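Local coordinates for extracellular solute-binding protein family 1 (Pseudothermotoga lettingae, PDB 5CI5), which binds the ketose alpha-D-tagatose and is probably the extracellular sugar-binding component of an ABC transporter, at residues Y196-Y201 / A286-D291; G205-D210 / P377-Q382. All blocks are in the same frame, centred on the assembly; numbering follows the deposited sequence.

The two contacts share helix 190-202 and its continuation, and their centres are 16 Å apart. Interaction 1 sets helix 190-202 against the loop that follows strand 283-286; interaction 2 sets the loop that leaves the same helix against helix 376-391. The two meet where the helix runs out: Leu200 O lies 2.9 Å from Gly205 N and Tyr201 OH 3.0 Å from Leu207 N, both probable hydrogen bonds. Neither contact touches the sugar, since the Met198 side chain is about 10 Å and that of Leu207 about 12 Å from it. Helix 190-202 nevertheless carries the pocket residues Glu190 and Leu194, so interaction 1 packs against a pocket-lining helix, and interaction 2 involves the loop that continues it.

Interaction 1 of 2, residues Y196-Y201 / A286-D291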
ATOM      1  N   TYR A 196      10.135   3.219   5.646  1.00  8.69           N
ATOM      2  CA  TYR A 196      10.673   4.258   6.485  1.00  5.92           C
ATOM      3  C   TYR A 196       9.578   4.929   7.340  1.00  7.43           C
ATOM      4  O   TYR A 196       9.770   5.158   8.541  1.00  7.72           O
ATOM      5  CB  TYR A 196      11.417   5.309   5.649  1.00  7.67           C
ATOM      6  CG  TYR A 196      11.897   6.426   6.539  1.00  6.03           C
ATOM      7  CD1 TYR A 196      12.897   6.194   7.496  1.00  7.81           C
ATOM      8  CD2 TYR A 196      11.335   7.671   6.469  1.00  5.07           C
ATOM      9  CE1 TYR A 196      13.306   7.196   8.353  1.00  8.84           C
ATOM     10  CE2 TYR A 196      11.748   8.682   7.314  1.00  8.07           C
ATOM     11  CZ  TYR A 196      12.732   8.431   8.239  1.00  7.39           C
ATOM     12  OH  TYR A 196      13.128   9.452   9.094  1.00 11.04           O
HETATM   13  N   MSE A 197       8.431   5.238   6.734  1.00  5.89           N
HETATM   14  CA  MSE A 197       7.317   5.835   7.468  1.00  9.72           C
HETATM   15  C   MSE A 197       6.857   4.957   8.617  1.00  7.23           C
HETATM   16  O   MSE A 197       6.580   5.475   9.700  1.00  8.39           O
HETATM   17  CB  MSE A 197       6.129   6.123   6.544  1.00  8.42           C
HETATM   18  CG  MSE A 197       6.352   7.304   5.644  1.00  7.20           C
HETATM   19 SE   MSE A 197       4.821   7.633   4.462  0.76 11.20          SE
HETATM   20  CE  MSE A 197       3.519   8.171   5.843  1.00 11.12           C
HETATM   21  N   MSE A 198       6.752   3.647   8.391  1.00  5.93           N
HETATM   22  CA  MSE A 198       6.384   2.727   9.479  1.00  5.22           C
HETATM   23  C   MSE A 198       7.328   2.889  10.669  1.00  7.55           C
HETATM   24  O   MSE A 198       6.868   2.976  11.809  1.00  9.19           O
HETATM   25  CB  MSE A 198       6.371   1.268   8.987  1.00  6.96           C
HETATM   26  CG  MSE A 198       5.241   0.973   8.055  1.00  6.19           C
HETATM   27 SE   MSE A 198       3.560   0.823   9.031  0.74 11.32          SE
HETATM   28  CE  MSE A 198       3.875  -0.908   9.853  1.00 10.07           C
ATOM     29  N   PHE A 199       8.636   2.957  10.408  1.00  7.77           N
ATOM     30  CA  PHE A 199       9.605   3.100  11.493  1.00  7.63           C
ATOM     31  C   PHE A 199       9.622   4.527  12.090  1.00  5.97           C
ATOM     32  O   PHE A 199       9.776   4.694  13.303  1.00  9.66           O
ATOM     33  CB  PHE A 199      10.994   2.699  10.990  1.00  7.27           C
ATOM     34  CG  PHE A 199      11.198   1.194  10.910  1.00  5.26           C
ATOM     35  CD1 PHE A 199      10.413   0.402  10.092  1.00  5.63           C
ATOM     36  CD2 PHE A 199      12.168   0.580  11.680  1.00  8.15           C
ATOM     37  CE1 PHE A 199      10.622  -0.977  10.037  1.00  4.91           C
ATOM     38  CE2 PHE A 199      12.364  -0.780  11.642  1.00  7.65           C
ATOM     39  CZ  PHE A 199      11.577  -1.566  10.823  1.00  5.96           C
ATOM     40  N   LEU A 200       9.465   5.539  11.245  1.00  5.64           N
ATOM     41  CA  LEU A 200       9.402   6.942  11.677  1.00  6.90           C
ATOM     42  C   LEU A 200       8.273   7.161  12.676  1.00  8.42           C
ATOM     43  O   LEU A 200       8.482   7.723  13.747  1.00  9.19           O
ATOM     44  CB  LEU A 200       9.194   7.832  10.454  1.00  7.43           C
ATOM     45  CG  LEU A 200       8.949   9.323  10.663  1.00  9.12           C
ATOM     46  CD1 LEU A 200      10.147  10.035  11.266  1.00 10.49           C
ATOM     47  CD2 LEU A 200       8.535   9.964   9.321  1.00 11.48           C
ATOM     48  N   TYR A 201       7.072   6.715  12.314  1.00  8.81           N
ATOM     49  CA  TYR A 201       5.918   6.874  13.178  1.00  7.97           C
ATOM     50  C   TYR A 201       6.042   5.958  14.399  1.00  9.82           C
ATOM     51  O   TYR A 201       5.622   6.358  15.496  1.00 10.47           O
ATOM     52  CB  TYR A 201       4.610   6.652  12.379  1.00  8.73           C
ATOM     53  CG  TYR A 201       4.248   7.886  11.556  1.00  9.69           C
ATOM     54  CD1 TYR A 201       4.772   8.091  10.278  1.00  7.50           C
ATOM     55  CD2 TYR A 201       3.419   8.879  12.075  1.00 10.24           C
ATOM     56  CE1 TYR A 201       4.478   9.222   9.553  1.00  9.16           C
ATOM     57  CE2 TYR A 201       3.122  10.034  11.336  1.00  9.70           C
ATOM     58  CZ  TYR A 201       3.661  10.199  10.081  1.00 10.16           C
ATOM     59  OH  TYR A 201       3.404  11.335   9.315  1.00  9.57           O
ATOM     60  N   ALA A 286       0.335  -9.012  12.559  1.00 10.24           N
ATOM     61  CA  ALA A 286       0.287  -8.409  13.876  1.00  7.71           C
ATOM     62  C   ALA A 286       0.619  -6.950  13.732  1.00 10.03           C
ATOM     63  O   ALA A 286       1.243  -6.543  12.748  1.00  8.99           O
ATOM     64  CB  ALA A 286       1.267  -9.073  14.825  1.00 10.77           C
ATOM     65  N   LEU A 287       0.225  -6.155  14.712  1.00 10.09           N
ATOM     66  CA  LEU A 287       0.701  -4.786  14.775  1.00  9.96           C
ATOM     67  C   LEU A 287       2.226  -4.772  14.607  1.00  6.41           C
ATOM     68  O   LEU A 287       2.936  -5.542  15.255  1.00 10.01           O
ATOM     69  CB  LEU A 287       0.304  -4.163  16.106  1.00 11.54           C
ATOM     70  CG  LEU A 287       0.733  -2.727  16.382  1.00  8.72           C
ATOM     71  CD1 LEU A 287       0.124  -1.747  15.386  1.00 10.55           C
ATOM     72  CD2 LEU A 287       0.314  -2.354  17.800  1.00 13.35           C
ATOM     73  N   HIS A 288       2.744  -3.913  13.731  1.00  7.99           N
ATOM     74  CA  HIS A 288       4.173  -3.945  13.518  1.00  8.32           C
ATOM     75  C   HIS A 288       4.874  -3.555  14.829  1.00  7.57           C
ATOM     76  O   HIS A 288       4.432  -2.640  15.548  1.00  8.90           O
ATOM     77  CB  HIS A 288       4.604  -3.015  12.383  1.00  6.82           C
ATOM     78  CG  HIS A 288       6.000  -3.263  11.883  1.00  7.98           C
ATOM     79  ND1 HIS A 288       7.121  -2.781  12.523  1.00  7.06           N
ATOM     80  CD2 HIS A 288       6.446  -3.914  10.783  1.00  6.26           C
ATOM     81  CE1 HIS A 288       8.197  -3.127  11.838  1.00  7.93           C
ATOM     82  NE2 HIS A 288       7.814  -3.837  10.785  1.00  8.05           N
ATOM     83  N   PRO A 289       5.958  -4.261  15.162  1.00  9.49           N
ATOM     84  CA  PRO A 289       6.761  -3.847  16.318  1.00  9.57           C
ATOM     85  C   PRO A 289       7.100  -2.354  16.291  1.00  8.12           C
ATOM     86  O   PRO A 289       7.371  -1.786  15.220  1.00  8.61           O
ATOM     87  CB  PRO A 289       8.027  -4.699  16.178  1.00 10.09           C
ATOM     88  CG  PRO A 289       7.533  -5.946  15.518  1.00 11.43           C
ATOM     89  CD  PRO A 289       6.497  -5.479  14.528  1.00  8.56           C
ATOM     90  N   TYR A 290       7.085  -1.729  17.464  1.00  8.50           N
ATOM     91  CA  TYR A 290       7.295  -0.287  17.538  1.00  7.61           C
ATOM     92  C   TYR A 290       8.219   0.070  18.704  1.00 10.86           C
ATOM     93  O   TYR A 290       8.608  -0.789  19.516  1.00 11.83           O
ATOM     94  CB  TYR A 290       5.941   0.444  17.630  1.00  9.09           C
ATOM     95  CG  TYR A 290       5.130   0.137  18.872  1.00 10.11           C
ATOM     96  CD1 TYR A 290       5.281   0.886  20.027  1.00 13.96           C
ATOM     97  CD2 TYR A 290       4.206  -0.886  18.877  1.00 11.97           C
ATOM     98  CE1 TYR A 290       4.528   0.610  21.161  1.00 18.25           C
ATOM     99  CE2 TYR A 290       3.454  -1.169  20.001  1.00 15.17           C
ATOM    100  CZ  TYR A 290       3.620  -0.411  21.141  1.00 23.31           C
ATOM    101  OH  TYR A 290       2.871  -0.684  22.257  1.00 27.46           O
ATOM    102  N   ASP A 291       8.592   1.346  18.742  1.00 11.89           N
ATOM    103  CA  ASP A 291       9.516   1.918  19.706  1.00 11.16           C
ATOM    104  C   ASP A 291       8.715   2.767  20.705  1.00 12.74           C
ATOM    105  O   ASP A 291       8.326   2.280  21.773  1.00 16.20           O
ATOM    106  CB  ASP A 291      10.566   2.751  18.959  1.00 13.23           C
ATOM    107  CG  ASP A 291      11.460   3.550  19.882  1.00 17.87           C
ATOM    108  OD1 ASP A 291      11.848   3.013  20.941  1.00 18.16           O
ATOM    109  OD2 ASP A 291      11.790   4.705  19.534  1.00 17.31           O
TER
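His288, on the loop that leaves strand 283-286 at the edge of a three-stranded antiparallel sheet, meets two consecutive residues of helix 190-202, Met198 and Phe199. With CG anti to the backbone N (chi1 -165°), the imidazole reaches toward the helix. The selenomethionine at Met198, bent at chi2 and chi3, brings its methyl CE to 3.4 Å from His288 CB, at the root of the imidazole, where the two side chains cross obliquely. Phe199 CE1 lies 3.7 Å from His288 CE1, the side chains crossing at about a right angle. The ring planes are inclined at 63°, an oblique pairing. Both ring nitrogens are engaged: ND1 of His288 bonds in its ring plane to a lone pair of Pro289 O (2.9 Å), while NE2 is hydrogen-bonded to Tyr182 OH. CD of Pro289 lies over one imidazole face, toward its rim. An alanine in place of His288 has no imidazole and is likely to leave Tyr182 OH and Pro289 O without this mate, Phe199 without one of its aromatic neighbours, and a gap beside Met198. The contact is thus apolar across the interface, while hydrogen bonds to the loop and to Tyr182 fix the rotation of the buried imidazole.

Interaction 2 of 2, residues G205-D210 / P377-Q382; sequences GKLLTD and PQISEQ
The loop between helices 190-202 and 220-234 packs here against helix 376-391, within the type 2 periplasmic binding protein fold that holds the sugar. Ile379, near the start of that helix, faces the loop and is met by two consecutive leucines, Leu207 and Leu208. Its two branches divide the work. CG2, set beside the carbonyl carbon, faces Leu207, whose CD2 stands 4.4 Å away, whereas the longer branch ends in CD1 and meets Leu208. Ile379 and Leu208 reach for each other tip to tip, joined only through their terminal methyls, which makes this a light hydrophobic contact: the two segments bury 109 Å² in all, and all three residues that touch are buried. The nearest CA atoms, those of Leu207 and Ile379, are 9.5 Å apart, a separation spanned by the side chains.

Other parts of the fold complete the apolar cluster. Leu207 and Leu208 both rest on Pro371, and helix 397-413 adds Val408 against Leu208 and Leu412 against Ile379. Next to Ile379, Ser380 OG is hydrogen-bonded to Glu190, a residue of the tagatose pocket, so the helix that presents Ile379 to the loop is also tied to the binding site. On the loop itself, Lys206 and Asp210 bracket the leucines and form a salt bridge, NZ of Lys206 to OD1 of Asp210 at 3.5 Å. Across the interface, the closest approach is between methyl carbons, Leu208 CD1 to Ile379 CD1 at 4.1 Å.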
ATOM      1  N   GLY A 205       7.928  10.011  15.425  1.00  7.88           N
ATOM      2  CA  GLY A 205       8.128  11.091  14.477  1.00  9.18           C
ATOM      3  C   GLY A 205       6.960  11.253  13.519  1.00 12.65           C
ATOM      4  O   GLY A 205       5.935  10.581  13.650  1.00 10.97           O
ATOM      5  N   LYS A 206       7.133  12.150  12.553  1.00 11.24           N
ATOM      6  CA  LYS A 206       6.107  12.465  11.566  1.00 12.18           C
ATOM      7  C   LYS A 206       6.811  12.833  10.281  1.00 10.27           C
ATOM      8  O   LYS A 206       7.969  13.287  10.311  1.00 10.28           O
ATOM      9  CB  LYS A 206       5.232  13.642  12.003  1.00 20.16           C
ATOM     10  CG  LYS A 206       4.552  13.506  13.344  1.00 37.95           C
ATOM     11  CD  LYS A 206       3.774  14.794  13.713  1.00 40.95           C
ATOM     12  CE  LYS A 206       4.571  16.070  13.410  1.00 51.42           C
ATOM     13  NZ  LYS A 206       3.972  17.299  14.009  1.00 56.43           N
ATOM     14  N   LEU A 207       6.126  12.667   9.148  1.00  9.77           N
ATOM     15  CA  LEU A 207       6.744  12.952   7.855  1.00  8.73           C
ATOM     16  C   LEU A 207       6.816  14.459   7.582  1.00 11.54           C
ATOM     17  O   LEU A 207       7.909  15.029   7.428  1.00  9.14           O
ATOM     18  CB  LEU A 207       5.975  12.237   6.738  1.00  8.68           C
ATOM     19  CG  LEU A 207       6.635  12.326   5.349  1.00  8.61           C
ATOM     20  CD1 LEU A 207       7.892  11.498   5.248  1.00 11.25           C
ATOM     21  CD2 LEU A 207       5.645  11.913   4.284  1.00 10.61           C
ATOM     22  N   LEU A 208       5.650  15.094   7.515  1.00 11.36           N
ATOM     23  CA  LEU A 208       5.550  16.549   7.428  1.00  9.82           C
ATOM     24  C   LEU A 208       4.899  17.130   8.659  1.00 14.57           C
ATOM     25  O   LEU A 208       4.271  16.416   9.458  1.00 13.27           O
ATOM     26  CB  LEU A 208       4.734  16.948   6.194  1.00  9.80           C
ATOM     27  CG  LEU A 208       5.082  16.372   4.819  1.00  8.57           C
ATOM     28  CD1 LEU A 208       4.161  17.014   3.746  1.00 12.82           C
ATOM     29  CD2 LEU A 208       6.546  16.600   4.470  1.00 12.45           C
ATOM     30  N   THR A 209       5.039  18.446   8.814  1.00 14.04           N
ATOM     31  CA  THR A 209       4.291  19.149   9.833  1.00 12.53           C
ATOM     32  C   THR A 209       2.789  19.012   9.549  1.00 14.99           C
ATOM     33  O   THR A 209       2.382  18.671   8.439  1.00 15.60           O
ATOM     34  CB  THR A 209       4.712  20.641   9.903  1.00 19.02           C
ATOM     35  OG1 THR A 209       4.516  21.285   8.636  1.00 16.34           O
ATOM     36  CG2 THR A 209       6.191  20.743  10.285  1.00 20.46           C
ATOM     37  N   ASP A 210       1.974  19.238  10.575  1.00 17.96           N
ATOM     38  CA  ASP A 210       0.540  19.015  10.470  1.00 21.32           C
ATOM     39  C   ASP A 210      -0.123  19.823   9.368  1.00 21.83           C
ATOM     40  O   ASP A 210      -1.110  19.358   8.792  1.00 23.66           O
ATOM     41  CB  ASP A 210      -0.134  19.325  11.805  1.00 23.21           C
ATOM     42  CG  ASP A 210       0.186  18.298  12.870  1.00 39.70           C
ATOM     43  OD1 ASP A 210       0.756  17.237  12.526  1.00 38.52           O
ATOM     44  OD2 ASP A 210      -0.136  18.548  14.049  1.00 45.89           O
ATOM     45  N   PRO A 377       4.226  12.658  -4.391  1.00 10.88           N
ATOM     46  CA  PRO A 377       5.128  11.739  -5.104  1.00 10.84           C
ATOM     47  C   PRO A 377       6.590  12.188  -5.163  1.00 11.07           C
ATOM     48  O   PRO A 377       7.492  11.352  -4.991  1.00 11.23           O
ATOM     49  CB  PRO A 377       4.508  11.679  -6.503  1.00 14.75           C
ATOM     50  CG  PRO A 377       3.034  11.814  -6.218  1.00 15.66           C
ATOM     51  CD  PRO A 377       2.963  12.863  -5.110  1.00 12.80           C
ATOM     52  N   GLN A 378       6.825  13.485  -5.347  1.00 13.38           N
ATOM     53  CA  GLN A 378       8.182  14.021  -5.292  1.00 11.58           C
ATOM     54  C   GLN A 378       8.835  13.840  -3.921  1.00  8.17           C
ATOM     55  O   GLN A 378      10.043  13.602  -3.825  1.00 11.24           O
ATOM     56  CB  GLN A 378       8.170  15.510  -5.637  1.00 15.00           C
ATOM     57  CG  GLN A 378       7.892  15.810  -7.071  1.00 17.15           C
ATOM     58  CD  GLN A 378       7.651  17.301  -7.252  1.00 24.97           C
ATOM     59  OE1 GLN A 378       6.508  17.756  -7.265  1.00 28.38           O
ATOM     60  NE2 GLN A 378       8.729  18.065  -7.324  1.00 22.21           N
ATOM     61  N   ILE A 379       8.045  14.006  -2.861  1.00  8.52           N
ATOM     62  CA  ILE A 379       8.517  13.811  -1.489  1.00 10.83           C
ATOM     63  C   ILE A 379       8.935  12.343  -1.275  1.00 10.48           C
ATOM     64  O   ILE A 379      10.003  12.063  -0.731  1.00 10.77           O
ATOM     65  CB  ILE A 379       7.418  14.243  -0.481  1.00 11.05           C
ATOM     66  CG1 ILE A 379       7.240  15.765  -0.543  1.00 10.77           C
ATOM     67  CG2 ILE A 379       7.750  13.764   0.950  1.00 11.16           C
ATOM     68  CD1 ILE A 379       6.048  16.281   0.226  1.00 13.14           C
ATOM     69  N   SER A 380       8.112  11.413  -1.733  1.00  8.43           N
ATOM     70  CA  SER A 380       8.402   9.985  -1.607  1.00  8.78           C
ATOM     71  C   SER A 380       9.718   9.647  -2.320  1.00  9.01           C
ATOM     72  O   SER A 380      10.556   8.909  -1.807  1.00  8.10           O
ATOM     73  CB  SER A 380       7.254   9.152  -2.163  1.00  8.22           C
ATOM     74  OG  SER A 380       7.615   7.800  -2.072  1.00  9.95           O
ATOM     75  N   GLU A 381       9.929  10.247  -3.484  1.00  9.94           N
ATOM     76  CA  GLU A 381      11.196  10.069  -4.182  1.00 10.31           C
ATOM     77  C   GLU A 381      12.402  10.458  -3.304  1.00 11.51           C
ATOM     78  O   GLU A 381      13.424   9.787  -3.333  1.00 10.61           O
ATOM     79  CB  GLU A 381      11.208  10.886  -5.481  1.00 15.12           C
ATOM     80  CG  GLU A 381      12.582  11.061  -6.123  1.00 23.46           C
ATOM     81  CD  GLU A 381      13.230   9.747  -6.508  1.00 28.65           C
ATOM     82  OE1 GLU A 381      12.503   8.739  -6.583  1.00 28.33           O
ATOM     83  OE2 GLU A 381      14.469   9.727  -6.742  1.00 26.32           O
ATOM     84  N   GLN A 382      12.271  11.520  -2.514  1.00  9.16           N
ATOM     85  CA  GLN A 382      13.353  11.929  -1.614  1.00 10.12           C
ATOM     86  C   GLN A 382      13.617  10.919  -0.493  1.00  8.91           C
ATOM     87  O   GLN A 382      14.769  10.695  -0.102  1.00 10.23           O
ATOM     88  CB  GLN A 382      13.056  13.297  -1.011  1.00 10.76           C
ATOM     89  CG  GLN A 382      13.028  14.397  -2.051  1.00 12.62           C
ATOM     90  CD  GLN A 382      14.388  14.551  -2.711  1.00 13.78           C
ATOM     91  OE1 GLN A 382      15.425  14.481  -2.041  1.00 17.98           O
ATOM     92  NE2 GLN A 382      14.393  14.688  -4.010  1.00 21.98           N
TER